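Local coordinates for toll-like receptor 13 (Mus musculus, PDB 4Z0C), which recognises bacterial 23S ribosomal RNA through its leucine-rich-repeat ectodomain, the part present here, and signals through MYD88 and TRAF6 to activate NF-kappa-B and the inflammatory response, at residues I148-A151 with V152-L155; L207-S210 with R211-N214; L243-K246 with H247-L251; K365-D369 with F370-P374. All coordinates share one frame; numbering follows the deposited sequence.

Contact 1: I148-A151 with V152-L155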
# COMPACT_ATOMS: atom_id res chain seq x y z
N ILE A 148 -50.18 9.74 13.24
CA ILE A 148 -49.64 8.74 12.33
C ILE A 148 -50.66 7.62 12.14
O ILE A 148 -50.90 7.17 11.03
CB ILE A 148 -48.30 8.13 12.82
CG1 ILE A 148 -47.26 9.23 13.02
CG2 ILE A 148 -47.79 7.10 11.82
CD1 ILE A 148 -46.93 9.96 11.74
N LEU A 149 -51.26 7.17 13.24
CA LEU A 149 -52.31 6.14 13.18
C LEU A 149 -53.50 6.56 12.32
O LEU A 149 -54.04 5.75 11.57
CB LEU A 149 -52.77 5.74 14.58
CG LEU A 149 -51.88 4.73 15.30
CD1 LEU A 149 -52.33 4.57 16.73
CD2 LEU A 149 -51.91 3.40 14.58
N GLU A 150 -53.90 7.83 12.42
CA GLU A 150 -54.95 8.36 11.55
C GLU A 150 -54.57 8.22 10.10
O GLU A 150 -55.41 7.92 9.25
CB GLU A 150 -55.22 9.83 11.87
CG GLU A 150 -56.07 10.08 13.11
CD GLU A 150 -57.53 9.67 12.90
OE1 GLU A 150 -57.99 8.73 13.58
OE2 GLU A 150 -58.21 10.32 12.07
N ALA A 151 -53.29 8.44 9.81
CA ALA A 151 -52.83 8.49 8.43
C ALA A 151 -52.62 7.11 7.84
O ALA A 151 -52.69 6.93 6.63
CB ALA A 151 -51.57 9.33 8.32
N VAL A 152 -52.39 6.11 8.69
CA VAL A 152 -52.10 4.78 8.19
C VAL A 152 -53.14 3.69 8.47
O VAL A 152 -53.09 2.62 7.85
CB VAL A 152 -50.68 4.30 8.65
CG1 VAL A 152 -49.61 5.29 8.21
CG2 VAL A 152 -50.63 4.07 10.15
N GLN A 153 -54.08 3.94 9.39
CA GLN A 153 -54.98 2.87 9.86
C GLN A 153 -55.90 2.26 8.78
O GLN A 153 -56.33 1.11 8.90
CB GLN A 153 -55.81 3.34 11.07
CG GLN A 153 -56.84 4.44 10.75
CD GLN A 153 -57.53 5.00 12.00
OE1 GLN A 153 -57.63 4.33 13.03
NE2 GLN A 153 -58.00 6.24 11.91
N HIS A 154 -56.17 3.02 7.72
CA HIS A 154 -57.05 2.54 6.66
C HIS A 154 -56.31 2.01 5.43
O HIS A 154 -56.94 1.64 4.43
CB HIS A 154 -58.09 3.60 6.29
CG HIS A 154 -58.99 3.96 7.43
ND1 HIS A 154 -59.00 5.22 8.00
CD2 HIS A 154 -59.87 3.22 8.13
CE1 HIS A 154 -59.87 5.23 9.00
NE2 HIS A 154 -60.41 4.03 9.10
N LEU A 155 -54.98 2.01 5.48
CA LEU A 155 -54.20 1.42 4.41
C LEU A 155 -54.50 -0.07 4.29
O LEU A 155 -54.33 -0.82 5.24
CB LEU A 155 -52.71 1.66 4.64
CG LEU A 155 -52.30 3.10 4.35
CD1 LEU A 155 -50.87 3.34 4.77
CD2 LEU A 155 -52.50 3.39 2.88
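Val-152 lies in the last part of helix 145-152, and its branched side chain rests against the turn before it. One methyl, CG2, comes within 3.2 Å of Ile-148 O; the other, CG1, lies 3.6 Å from the same Ile-148 O and meets Ile-148 CG2 more loosely, at 4.4 Å. The amide of Val-152 is shared weakly between Ile-148 O and Leu-149 O, while Gln-153 N takes Leu-149 O at 2.8 Å. A type I turn from Val-152 to Leu-155 then leads the chain away. This short helix belongs to LRR 5, in the part of the repeat that returns to the next strand, and its buried side consists of Ile-148, Leu-149, Ala-151 and Val-152, with Ile-121 of strand 120-121 touching Ile-148 and Ala-151. The opposite character prevails at the partly exposed Glu-150 and Gln-153, which run side by side. For Gln-153, chi1 of 68° places CG against Leu-149 O, 3.2 Å away, and the rest of the chain runs out extended beside Glu-150. Its NE2 gives a weak 3.0 Å bond to Glu-150 OE1, amide and carboxylate planes 77° apart; Arg-176 NH1 is the stronger partner of both, in a salt bridge with Glu-150 OE1 and a hydrogen bond to Gln-153 OE1.

Contact 2: L207-S210 with R211-N214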
# COMPACT_ATOMS: atom_id res chain seq x y z
N LEU A 207 -42.27 -6.99 16.93
CA LEU A 207 -42.38 -5.69 17.58
C LEU A 207 -41.06 -5.30 18.18
O LEU A 207 -40.42 -6.11 18.86
CB LEU A 207 -43.42 -5.72 18.69
CG LEU A 207 -43.50 -4.46 19.56
CD1 LEU A 207 -43.96 -3.24 18.78
CD2 LEU A 207 -44.35 -4.70 20.84
N SER A 208 -40.65 -4.06 17.96
CA SER A 208 -39.48 -3.56 18.65
C SER A 208 -39.78 -2.31 19.44
O SER A 208 -40.43 -1.40 18.93
CB SER A 208 -38.32 -3.28 17.66
OG SER A 208 -37.24 -2.72 18.38
N ALA A 209 -39.33 -2.27 20.68
CA ALA A 209 -39.42 -1.05 21.47
C ALA A 209 -38.05 -0.77 22.05
O ALA A 209 -37.92 -0.10 23.07
CB ALA A 209 -40.47 -1.20 22.59
N SER A 210 -37.02 -1.25 21.36
CA SER A 210 -35.64 -1.13 21.80
C SER A 210 -35.14 0.32 21.92
O SER A 210 -35.63 1.21 21.24
CB SER A 210 -34.73 -1.93 20.87
OG SER A 210 -33.98 -1.07 20.06
N ARG A 211 -34.19 0.54 22.84
CA ARG A 211 -33.53 1.83 23.04
C ARG A 211 -34.49 3.00 23.28
O ARG A 211 -34.41 4.02 22.60
CB ARG A 211 -32.62 2.17 21.85
CG ARG A 211 -31.70 1.03 21.41
CD ARG A 211 -31.18 1.26 19.99
NE ARG A 211 -30.08 2.20 20.02
CZ ARG A 211 -30.18 3.48 19.70
NH1 ARG A 211 -31.34 4.00 19.29
NH2 ARG A 211 -29.10 4.26 19.78
N ASN A 212 -35.36 2.88 24.29
CA ASN A 212 -36.39 3.90 24.51
C ASN A 212 -36.25 4.86 25.70
O ASN A 212 -37.25 5.38 26.18
CB ASN A 212 -37.80 3.29 24.50
CG ASN A 212 -38.42 3.28 23.12
OD1 ASN A 212 -39.07 4.25 22.71
ND2 ASN A 212 -38.25 2.18 22.40
N GLY A 213 -35.04 5.11 26.17
CA GLY A 213 -34.87 6.17 27.14
C GLY A 213 -34.55 5.79 28.57
O GLY A 213 -34.30 4.62 28.88
N ASN A 214 -34.56 6.79 29.45
CA ASN A 214 -34.16 6.60 30.84
C ASN A 214 -35.27 6.07 31.74
O ASN A 214 -35.06 5.14 32.52
CB ASN A 214 -33.64 7.93 31.40
CG ASN A 214 -32.35 8.38 30.73
OD1 ASN A 214 -32.32 9.41 30.05
ND2 ASN A 214 -31.28 7.63 30.93
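Asn-212 turns its side chain back along the chain toward Ala-209, while Arg-211 and Ser-210, between them, send theirs elsewhere. The carboxamide of Asn-212 brings its ND2 end to the peptide that follows Ala-209: ND2 stands 4.0 Å from Ala-209 CB and donates to Ala-209 O. The separation of ND2 and Ala-209 O, 2.4 Å, is very short and doubtful as modelled. OD1, at the other end of the amide, accepts from Leu-191 N, and ND2 has a second acceptor in Phe-186 O, so that the buried group is fixed in rotation by partners on the preceding repeat. Ala-209 O in turn has a second partner, the hydroxyl of Thr-236.

Ser-210 and Arg-211 meet alongside, with Ser-210 OG 3.4 Å from Arg-211 CG and 3.6 Å from Arg-211 CD. The arginine backbone is in the left-handed region (phi 54°, psi 56°), which turns the chain in the loop that follows strand 206-208; CG lies beside the backbone N (chi1 -48°), and the chain bends further out at chi3, leading the guanidinium away from Ser-210. Both residues border sugars of N-linked glycans. A weak 3.3 Å bond from Ser-210 N to Ser-208 OG links the loop back to the last strand residue. The pattern is that of the consensus asparagine in the LxxLxLxxNxL motif: here Asn-212 of LRR 8 ties the turn after the parallel strand to the backbone of the repeat before it.

Contact 3: L243-K246 with H247-L251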
# COMPACT_ATOMS: atom_id res chain seq x y z
N LEU A 243 -44.37 -7.87 32.62
CA LEU A 243 -44.52 -8.61 31.38
C LEU A 243 -45.28 -9.85 31.80
O LEU A 243 -45.14 -10.33 32.92
CB LEU A 243 -43.15 -8.98 30.82
CG LEU A 243 -42.74 -8.75 29.36
CD1 LEU A 243 -43.48 -7.60 28.69
CD2 LEU A 243 -41.24 -8.50 29.32
N SER A 244 -46.12 -10.36 30.92
CA SER A 244 -46.92 -11.52 31.26
C SER A 244 -46.78 -12.64 30.24
O SER A 244 -47.09 -12.45 29.07
CB SER A 244 -48.39 -11.11 31.42
OG SER A 244 -49.25 -12.19 31.10
N ALA A 245 -46.34 -13.81 30.68
CA ALA A 245 -46.19 -14.95 29.79
C ALA A 245 -47.50 -15.37 29.11
O ALA A 245 -47.48 -15.94 28.02
CB ALA A 245 -45.59 -16.13 30.55
N LYS A 246 -48.63 -15.09 29.75
CA LYS A 246 -49.92 -15.43 29.15
C LYS A 246 -50.16 -14.67 27.86
O LYS A 246 -50.81 -15.17 26.95
CB LYS A 246 -51.07 -15.20 30.13
CG LYS A 246 -51.58 -16.48 30.77
CD LYS A 246 -52.93 -16.94 30.16
CE LYS A 246 -52.95 -16.95 28.61
NZ LYS A 246 -52.13 -18.05 28.00
N HIS A 247 -49.64 -13.46 27.80
CA HIS A 247 -49.81 -12.64 26.60
C HIS A 247 -48.74 -12.89 25.54
O HIS A 247 -48.74 -12.22 24.51
CB HIS A 247 -49.88 -11.17 26.99
CG HIS A 247 -51.04 -10.83 27.87
ND1 HIS A 247 -50.99 -9.86 28.84
CD2 HIS A 247 -52.30 -11.34 27.91
CE1 HIS A 247 -52.16 -9.79 29.45
NE2 HIS A 247 -52.98 -10.67 28.90
N LEU A 248 -47.84 -13.84 25.79
CA LEU A 248 -46.69 -14.07 24.90
C LEU A 248 -46.50 -15.54 24.53
O LEU A 248 -45.37 -16.00 24.39
CB LEU A 248 -45.40 -13.55 25.55
CG LEU A 248 -45.43 -12.06 25.89
CD1 LEU A 248 -44.32 -11.67 26.88
CD2 LEU A 248 -45.36 -11.22 24.62
N GLN A 249 -47.59 -16.28 24.38
CA GLN A 249 -47.46 -17.72 24.19
C GLN A 249 -47.02 -18.09 22.78
O GLN A 249 -46.62 -19.23 22.53
CB GLN A 249 -48.75 -18.45 24.56
CG GLN A 249 -49.06 -18.48 26.04
CD GLN A 249 -48.11 -19.35 26.84
OE1 GLN A 249 -48.11 -20.57 26.69
NE2 GLN A 249 -47.34 -18.72 27.72
N ASN A 250 -47.08 -17.14 21.86
CA ASN A 250 -46.55 -17.39 20.52
C ASN A 250 -45.10 -16.93 20.29
O ASN A 250 -44.57 -17.10 19.21
CB ASN A 250 -47.47 -16.79 19.45
CG ASN A 250 -48.61 -17.72 19.09
OD1 ASN A 250 -48.41 -18.93 18.90
ND2 ASN A 250 -49.82 -17.17 19.01
N LEU A 251 -44.49 -16.34 21.31
CA LEU A 251 -43.17 -15.75 21.18
C LEU A 251 -42.09 -16.79 20.85
O LEU A 251 -41.98 -17.82 21.52
CB LEU A 251 -42.82 -14.95 22.43
CG LEU A 251 -41.88 -13.76 22.16
CD1 LEU A 251 -42.60 -12.68 21.38
CD2 LEU A 251 -41.28 -13.20 23.44
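A short 3-10 turn carries the chain from Ser-244 and Ala-245 through Lys-246 into His-247 and Leu-248, with backbone bonds three residues apart: His-247 N to Ser-244 O, 3.0 Å, and Leu-248 N to Ala-245 O, 3.1 Å. A type I turn from Leu-248 to Leu-251 follows at once. Ala-245 O serves two donors. Leu-248 N comes from one face of its carbonyl plane and the side-chain NE2 of Gln-249 from the other, the latter at 2.8 Å and nearly straight (177°), with the oxygen lying in the plane of the glutamine amide. Gln-249 reaches it because CG stands beside the backbone N and the chain bends back at chi2 (-70°), and NE2 also donates to Asn-277 O in the loop before LRR 11.

In a horseshoe of leucine-rich repeats such turns form the outer, convex wall, and this one passes from LRR 9 into LRR 10. On its buried side Leu-243 and Leu-248 cross at about a right angle, Leu-243 CG being 4.1 Å from Leu-248 CD1, and Ser-244 O lies 3.6 Å from Leu-248 CG.

The side nearer solvent holds the polar groups. Ser-244 OG sits over one face of the His-247 imidazole, 3.6 Å above its plane and displaced to the rim; Tyr-221 of the previous repeat meets the same ring at about 60°. Lys-246, bent along its length and exposed, brings NZ within 3.7 Å of Gln-249 CG.

Contact 4: K365-D369 with F370-P374. With NAG (2-acetamido-2-deoxy-beta-D-glucopyranose), chain Q.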
# COMPACT_ATOMS: atom_id res chain seq x y z
N LYS A 365 -5.51 -15.90 23.37
CA LYS A 365 -4.17 -16.04 22.83
C LYS A 365 -4.00 -17.47 22.36
O LYS A 365 -3.27 -17.76 21.41
CB LYS A 365 -3.13 -15.69 23.88
CG LYS A 365 -3.04 -14.21 24.18
CD LYS A 365 -1.87 -13.92 25.13
CE LYS A 365 -1.99 -12.51 25.68
NZ LYS A 365 -0.88 -12.21 26.60
N SER A 366 -4.72 -18.37 23.01
CA SER A 366 -4.70 -19.77 22.63
C SER A 366 -5.94 -20.51 23.12
O SER A 366 -6.84 -19.91 23.71
CB SER A 366 -3.44 -20.45 23.19
OG SER A 366 -3.25 -21.71 22.58
N PHE A 367 -5.97 -21.81 22.86
CA PHE A 367 -7.01 -22.71 23.32
C PHE A 367 -6.31 -23.99 23.68
O PHE A 367 -5.37 -24.41 23.01
CB PHE A 367 -8.01 -23.00 22.20
CG PHE A 367 -8.70 -21.78 21.69
CD1 PHE A 367 -9.82 -21.28 22.32
CD2 PHE A 367 -8.22 -21.11 20.58
CE1 PHE A 367 -10.46 -20.16 21.86
CE2 PHE A 367 -8.86 -19.99 20.11
CZ PHE A 367 -9.99 -19.51 20.76
N PRO A 368 -6.77 -24.63 24.76
CA PRO A 368 -6.17 -25.90 25.19
C PRO A 368 -6.56 -27.06 24.29
O PRO A 368 -7.53 -26.96 23.53
CB PRO A 368 -6.73 -26.09 26.60
CG PRO A 368 -8.00 -25.32 26.61
CD PRO A 368 -7.78 -24.14 25.71
N ASP A 369 -5.82 -28.15 24.42
CA ASP A 369 -6.06 -29.38 23.68
C ASP A 369 -7.50 -29.87 23.85
O ASP A 369 -8.03 -29.84 24.96
CB ASP A 369 -5.10 -30.47 24.15
CG ASP A 369 -3.65 -30.07 24.00
OD1 ASP A 369 -3.37 -29.13 23.23
OD2 ASP A 369 -2.79 -30.69 24.68
N PHE A 370 -8.09 -30.30 22.75
CA PHE A 370 -9.45 -30.85 22.71
C PHE A 370 -10.56 -29.88 23.12
O PHE A 370 -11.68 -30.31 23.32
CB PHE A 370 -9.53 -32.15 23.50
CG PHE A 370 -8.39 -33.09 23.22
CD1 PHE A 370 -8.41 -33.90 22.10
CD2 PHE A 370 -7.29 -33.14 24.06
CE1 PHE A 370 -7.35 -34.76 21.83
CE2 PHE A 370 -6.21 -33.99 23.79
CZ PHE A 370 -6.25 -34.81 22.68
N ALA A 371 -10.26 -28.59 23.19
CA ALA A 371 -11.26 -27.58 23.59
C ALA A 371 -12.55 -27.65 22.79
O ALA A 371 -13.63 -27.56 23.36
CB ALA A 371 -10.67 -26.18 23.51
N PHE A 372 -12.43 -27.79 21.47
CA PHE A 372 -13.62 -27.81 20.63
C PHE A 372 -14.13 -29.22 20.33
O PHE A 372 -15.19 -29.39 19.72
CB PHE A 372 -13.35 -27.04 19.32
CG PHE A 372 -13.09 -25.58 19.52
CD1 PHE A 372 -14.14 -24.69 19.65
CD2 PHE A 372 -11.79 -25.11 19.60
CE1 PHE A 372 -13.90 -23.34 19.85
CE2 PHE A 372 -11.55 -23.77 19.81
CZ PHE A 372 -12.59 -22.88 19.93
N SER A 373 -13.41 -30.23 20.80
CA SER A 373 -13.70 -31.62 20.45
C SER A 373 -15.12 -32.17 20.69
O SER A 373 -15.58 -33.03 19.93
CB SER A 373 -12.66 -32.54 21.07
OG SER A 373 -11.37 -32.26 20.56
N PRO A 374 -15.82 -31.70 21.75
CA PRO A 374 -17.19 -32.23 21.88
C PRO A 374 -18.11 -31.78 20.73
O PRO A 374 -19.12 -32.43 20.46
CB PRO A 374 -17.68 -31.62 23.19
CG PRO A 374 -16.47 -31.17 23.91
CD PRO A 374 -15.50 -30.78 22.85
C1 NAG Q . -11.50 -32.63 27.49
C2 NAG Q . -11.40 -33.86 26.58
C3 NAG Q . -10.30 -34.83 27.03
C4 NAG Q . -9.00 -34.07 27.33
C5 NAG Q . -9.32 -32.96 28.32
C6 NAG Q . -8.10 -32.22 28.87
C7 NAG Q . -13.36 -34.76 25.35
C8 NAG Q . -14.49 -35.74 25.44
N2 NAG Q . -12.68 -34.54 26.48
O3 NAG Q . -10.07 -35.83 26.06
O4 NAG Q . -8.00 -34.93 27.82
O5 NAG Q . -10.21 -32.06 27.67
O6 NAG Q . -7.58 -31.32 27.92
O7 NAG Q . -13.10 -34.19 24.27
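The ring of Phe-367 receives the edge of Phe-372 over one of its faces, an edge-to-face pair with centroids 5.2 Å apart and planes at 61°. The point of contact is Phe-372 CE2, displaced toward the rim and 3.9 Å from Phe-367 CD1. Phe-372 is itself flanked by Phe-396 and Trp-348, whose rings lie closer to parallel with it, and Phe-364 meets Phe-367. The third ring, Phe-370, lies beside the glycan sugar, which reaches it obliquely, with NAG C4 3.8 Å from Phe-370 CD2, while NAG O3 stands above one face near the rim.

Between the rings the chain makes a type II turn from Pro-368 to Ala-371, closed by Ala-371 N to Pro-368 O at 3.2 Å, with Phe-370 in the left-handed region (phi 63°). In LRR 14 this is the outer, convex arc of the repeat, and Phe-372 probably occupies the consensus phenylalanine position of TLR repeats, whose rings stack from repeat to repeat. The turn brings Ala-371 CB against Phe-367 CB (4.3 Å) and Pro-368 CD (4.2 Å). On the glycan side, Asp-369 CB packs on Phe-370 CD2 at 3.5 Å; the aspartate carboxylate OD1 bonds to Asn-392 ND2, and its backbone O takes a weak bond from NAG O6.

Overall arrangement
From the N terminus the contacts come in series, each closing a local turn before the next begins; none nests in or crosses another. Contact 1 leads out of the helix of LRR 5 toward strand 160-162. Contact 2 lies where strand 206-208 of LRR 8 gives way to its turn, about 22 Å from contact 1 between centres. Contact 3 follows on the outer wall, passing from LRR 9 into LRR 10, with nearest atoms about 7 Å from contact 2. Farther along the solenoid, contact 4 turns the convex arc of LRR 14, about 40 Å from contact 3 between centres. Thus 207-214 includes the end of a parallel strand and the loop after it, while 148-155, 243-251 and 365-374 lie on return paths between strands.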